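Local coordinates for protein esterase (Alcaligenes sp., PDB 1QLW) that probably hydrolyses carboxylic ester bonds, as a bacterial esterase with an alpha/beta hydrolase fold that assembles with a second copy of itself, at residues A[103-107]-A[173-177]; A[114-118]-A[128-132]. All blocks are in the same frame, centred on the assembly; numbering follows the deposited sequence.

Contact 1 of 2, residues A[103-107]-A[173-177]; sequences DQSGR and VPDWL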
loop_
_atom_site.group_PDB
_atom_site.type_symbol
_atom_site.label_atom_id
_atom_site.label_comp_id
_atom_site.label_asym_id
_atom_site.label_seq_id
_atom_site.Cartn_x
_atom_site.Cartn_y
_atom_site.Cartn_z
ATOM N N ASP A 103 -6.369 -2.845 -1.037
ATOM C CA ASP A 103 -6.555 -1.412 -0.826
ATOM C C ASP A 103 -7.749 -1.016 -1.708
ATOM O O ASP A 103 -7.771 -1.330 -2.895
ATOM C CB ASP A 103 -5.352 -0.548 -1.186
ATOM C CG ASP A 103 -4.224 -0.644 -0.169
ATOM O OD1 ASP A 103 -4.477 -1.111 0.975
ATOM O OD2 ASP A 103 -3.104 -0.165 -0.475
ATOM N N GLN A 104 -8.730 -0.351 -1.092
ATOM C CA GLN A 104 -9.888 0.093 -1.852
ATOM C C GLN A 104 -9.474 0.903 -3.074
ATOM O O GLN A 104 -8.437 1.574 -3.066
ATOM C CB GLN A 104 -10.774 1.013 -1.025
ATOM C CG GLN A 104 -11.688 0.352 -0.011
ATOM C CD GLN A 104 -12.656 1.343 0.591
ATOM O OE1 GLN A 104 -13.215 2.186 -0.134
ATOM N NE2 GLN A 104 -12.865 1.287 1.893
ATOM N N SER A 105 -10.322 0.884 -4.090
ATOM C CA SER A 105 -10.139 1.811 -5.204
ATOM C C SER A 105 -9.934 3.216 -4.641
ATOM O O SER A 105 -10.631 3.644 -3.716
ATOM C CB SER A 105 -11.383 1.777 -6.078
ATOM O OG SER A 105 -11.579 0.512 -6.670
ATOM N N GLY A 106 -8.966 3.936 -5.194
ATOM C CA GLY A 106 -8.706 5.299 -4.787
ATOM C C GLY A 106 -8.126 5.458 -3.397
ATOM O O GLY A 106 -8.270 6.537 -2.820
ATOM N N ARG A 107 -7.476 4.431 -2.880
ATOM C CA ARG A 107 -6.874 4.451 -1.556
ATOM C C ARG A 107 -5.555 3.676 -1.622
ATOM O O ARG A 107 -5.447 2.688 -2.327
ATOM C CB ARG A 107 -7.793 3.795 -0.510
ATOM C CG ARG A 107 -7.449 4.065 0.937
ATOM C CD ARG A 107 -7.966 5.385 1.491
ATOM N NE ARG A 107 -9.412 5.512 1.309
ATOM C CZ ARG A 107 -10.327 4.843 2.006
ATOM N NH1 ARG A 107 -9.945 4.114 3.046
ATOM N NH2 ARG A 107 -11.590 4.895 1.629
ATOM N N VAL A 173 -4.903 7.746 6.672
ATOM C CA VAL A 173 -4.646 8.419 5.401
ATOM C C VAL A 173 -5.867 9.189 4.942
ATOM O O VAL A 173 -7.002 8.869 5.327
ATOM C CB VAL A 173 -4.256 7.385 4.311
ATOM C CG1 VAL A 173 -2.998 6.597 4.666
ATOM C CG2 VAL A 173 -5.390 6.415 4.007
ATOM N N PRO A 174 -5.689 10.152 4.034
ATOM C CA PRO A 174 -6.833 10.812 3.407
ATOM C C PRO A 174 -7.702 9.841 2.636
ATOM O O PRO A 174 -7.240 8.851 2.072
ATOM C CB PRO A 174 -6.192 11.839 2.474
ATOM C CG PRO A 174 -4.882 12.129 3.114
ATOM C CD PRO A 174 -4.405 10.803 3.665
ATOM N N ASP A 175 -8.971 10.202 2.569
ATOM C CA ASP A 175 -10.016 9.363 1.997
ATOM C C ASP A 175 -10.681 10.077 0.839
ATOM O O ASP A 175 -11.157 11.205 0.992
ATOM C CB ASP A 175 -11.001 9.013 3.110
ATOM C CG ASP A 175 -11.870 7.838 2.783
ATOM O OD1 ASP A 175 -12.297 7.728 1.621
ATOM O OD2 ASP A 175 -12.134 7.033 3.711
ATOM N N TRP A 176 -10.689 9.417 -0.328
ATOM C CA TRP A 176 -11.262 9.940 -1.552
ATOM C C TRP A 176 -12.653 9.385 -1.818
ATOM O O TRP A 176 -13.179 9.635 -2.933
ATOM C CB TRP A 176 -10.311 9.599 -2.704
ATOM C CG TRP A 176 -9.033 10.375 -2.703
ATOM C CD1 TRP A 176 -8.077 10.455 -1.734
ATOM C CD2 TRP A 176 -8.554 11.181 -3.787
ATOM N NE1 TRP A 176 -7.062 11.289 -2.125
ATOM C CE2 TRP A 176 -7.342 11.756 -3.378
ATOM C CE3 TRP A 176 -9.064 11.491 -5.056
ATOM C CZ2 TRP A 176 -6.597 12.597 -4.221
ATOM C CZ3 TRP A 176 -8.333 12.336 -5.888
ATOM C CH2 TRP A 176 -7.138 12.865 -5.442
ATOM N N LEU A 177 -13.323 8.766 -0.868
ATOM C CA LEU A 177 -14.634 8.169 -1.092
ATOM C C LEU A 177 -15.608 9.119 -1.779
ATOM O O LEU A 177 -16.330 8.746 -2.721
ATOM C CB LEU A 177 -15.256 7.764 0.266
ATOM C CG LEU A 177 -16.540 6.951 0.149
ATOM C CD1 LEU A 177 -16.254 5.490 -0.075
ATOM C CD2 LEU A 177 -17.432 7.156 1.369
HETATM O O HOH W 1 -10.537 6.511 -1.117
#

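Contact 2 of 2, residues A[114-118]-A[128-132]; sequences ISAIN and SSLPD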
loop_
_atom_site.group_PDB
_atom_site.type_symbol
_atom_site.label_atom_id
_atom_site.label_comp_id
_atom_site.label_asym_id
_atom_site.label_seq_id
_atom_site.Cartn_x
_atom_site.Cartn_y
_atom_site.Cartn_z
ATOM N N ILE A 114 -5.558 12.530 -10.430
ATOM C CA ILE A 114 -5.249 13.866 -9.944
ATOM C C ILE A 114 -5.537 14.954 -10.963
ATOM O O ILE A 114 -5.269 16.137 -10.730
ATOM C CB ILE A 114 -3.808 13.956 -9.410
ATOM C CG1 ILE A 114 -2.738 13.462 -10.375
ATOM C CG2 ILE A 114 -3.740 13.189 -8.074
ATOM C CD1 ILE A 114 -2.609 14.238 -11.671
ATOM N N SER A 115 -6.178 14.606 -12.069
ATOM C CA SER A 115 -6.395 15.547 -13.166
ATOM C C SER A 115 -7.148 16.792 -12.719
ATOM O O SER A 115 -6.803 17.881 -13.199
ATOM C CB SER A 115 -7.175 14.901 -14.307
ATOM O OG SER A 115 -6.432 13.869 -14.901
ATOM N N ALA A 116 -8.184 16.643 -11.889
ATOM C CA ALA A 116 -8.962 17.817 -11.524
ATOM C C ALA A 116 -8.173 18.781 -10.662
ATOM O O ALA A 116 -8.377 19.996 -10.727
ATOM C CB ALA A 116 -10.267 17.407 -10.853
ATOM N N ILE A 117 -7.286 18.249 -9.807
ATOM C CA ILE A 117 -6.461 19.130 -8.987
ATOM C C ILE A 117 -5.554 19.955 -9.894
ATOM O O ILE A 117 -5.494 21.182 -9.764
ATOM C CB ILE A 117 -5.664 18.317 -7.948
ATOM C CG1 ILE A 117 -6.615 17.583 -7.007
ATOM C CG2 ILE A 117 -4.748 19.249 -7.168
ATOM C CD1 ILE A 117 -5.963 16.459 -6.241
ATOM N N ASN A 118 -4.894 19.284 -10.844
ATOM C CA ASN A 118 -4.010 20.025 -11.742
ATOM C C ASN A 118 -4.792 21.005 -12.610
ATOM O O ASN A 118 -4.276 22.081 -12.916
ATOM C CB ASN A 118 -3.216 19.053 -12.613
ATOM C CG ASN A 118 -2.018 18.434 -11.911
ATOM O OD1 ASN A 118 -1.334 17.589 -12.532
ATOM N ND2 ASN A 118 -1.740 18.836 -10.705
ATOM N N SER A 128 -14.280 24.929 -7.059
ATOM C CA SER A 128 -15.415 24.087 -6.722
ATOM C C SER A 128 -15.355 22.718 -7.380
ATOM O O SER A 128 -16.042 21.799 -6.951
ATOM C CB SER A 128 -16.725 24.807 -7.054
ATOM O OG SER A 128 -16.700 25.300 -8.382
ATOM N N SER A 129 -14.537 22.569 -8.427
ATOM C CA SER A 129 -14.404 21.283 -9.088
ATOM C C SER A 129 -13.322 20.403 -8.477
ATOM O O SER A 129 -13.082 19.291 -8.952
ATOM C CB SER A 129 -14.144 21.452 -10.581
ATOM O OG SER A 129 -12.872 21.970 -10.791
ATOM N N LEU A 130 -12.642 20.871 -7.429
ATOM C CA LEU A 130 -11.676 19.998 -6.751
ATOM C C LEU A 130 -12.407 18.802 -6.170
ATOM O O LEU A 130 -13.573 18.893 -5.760
ATOM C CB LEU A 130 -10.988 20.774 -5.638
ATOM C CG LEU A 130 -9.983 21.818 -6.133
ATOM C CD1 LEU A 130 -9.588 22.759 -5.011
ATOM C CD2 LEU A 130 -8.758 21.173 -6.757
ATOM N N PRO A 131 -11.743 17.657 -6.062
ATOM C CA PRO A 131 -12.387 16.485 -5.482
ATOM C C PRO A 131 -12.795 16.691 -4.043
ATOM O O PRO A 131 -12.157 17.435 -3.310
ATOM C CB PRO A 131 -11.338 15.394 -5.593
ATOM C CG PRO A 131 -10.060 16.136 -5.652
ATOM C CD PRO A 131 -10.324 17.414 -6.436
ATOM N N ASP A 132 -13.835 15.983 -3.625
ATOM C CA ASP A 132 -14.285 15.931 -2.248
ATOM C C ASP A 132 -13.386 14.960 -1.483
ATOM O O ASP A 132 -13.451 13.746 -1.695
ATOM C CB ASP A 132 -15.734 15.442 -2.229
ATOM C CG ASP A 132 -16.273 15.327 -0.825
ATOM O OD1 ASP A 132 -15.822 16.053 0.071
ATOM O OD2 ASP A 132 -17.203 14.508 -0.659
#

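Contact 1 of 2, residues A[103-107]-A[173-177]
The guanidinium of R107 meets the carboxylate of D175 at a slant, the two planes 47° apart, in a salt bridge that joins NH2 of R107 to OD1 of D175 at 2.9 Å. The other carboxylate oxygen, OD2, lies over one face of the guanidinium, 3.0 Å above its plane and displaced toward the rim, so the acid leans across the cation instead of facing it as a coplanar two-bond pair. R107 gets there by folding: bends at chi2 (82°) and chi3 (55°) turn the chain, and its CD rests 3.7 Å from CG2 of V173. An ordered water sits in the guanidinium plane, at its edge, taking the N-H of R107 NE at 2.9 Å and that of W176 N, and lying 2.8 Å from G106 O, to which it probably donates; it thereby ties a type II turn, Q104 to R107, to the facing chain. The turn follows strand 99-103 of the central sheet of this alpha/beta hydrolase, so the pair joins the loop at the end of that strand to the loop between helices 165-171 and 185-197. D175 is itself fixed in rotation, since OD1 also accepts from the backbone N of L177, nearly along its C-O axis at 2.9 Å, in an Asx turn. R107 has further partners, NH1 reaching the carbonyls of G70 and L73 and NH2 the side chain of Q207. A leucine in its place would probably leave the buried D175 without its countercharge and the water without one of its donors. CB of W176 approaches G106 O at 3.7 Å. From the second subunit, R109 packs on V173.

Contact 2 of 2, residues A[114-118]-A[128-132]
I117 lays its CG1 branch against the ring of P131, with CG1 3.8 Å from CD of the proline, and the two side chains cross at about a right angle. The isoleucine holds CG1 anti to its carbonyl carbon (chi1 -61°) and then extends through chi2 near 163°, which carries CD1 alongside the ring, 4.2 Å from CG of P131. L130 approaches the same residue at its backbone end: its CD2 methyl comes to 3.8 Å from CA of I117, touching the helix backbone more closely than the CG1 branch, which is 4.2 Å from CD2. With chi2 at 167°, CD1 of the leucine takes the extended position and the other branch, CD2, turns toward the helix. The isoleucine is thus met by the proline along its branch and by the leucine at its root. Helix 115-121, with I114 at its N-cap position, runs out of the loop that follows strand 99-103, and the chain then doubles back through a short 3-10 segment, giving a helix and a returning loop, held together here by apolar side-chain contacts. At the border A116 points its methyl toward the returning chain, CB lying 3.9 Å from S129 O and 4.4 Å from CD of P131. CD of the proline thus meets two successive helix residues. S129 turns its hydroxyl to the carbonyl of P126, inside the same loop. The patch continues into the dimer interface: L133 of the second subunit packs on I117, V120 of that subunit on L130, and its K121 donates through NZ to the carbonyl of L130.

The two contacts illustrate nesting: contact 2, between 114-118 and 128-132, falls within the length of chain that contact 1 closes between 103-107 and 173-177. Both therefore belong to the excursion that leaves the central sheet after strand 99-103, an excursion with helices but no strands. Contact 1 is buried, about 11 Å from the centre of the chain, whereas contact 2 lies farther out, at about 26 Å, on the same side; their own centres are about 15 Å apart. W176 bridges them, its CH2 lying 3.9 Å from CD1 of I117. Since both also touch the second subunit, the excursion takes part in the dimer.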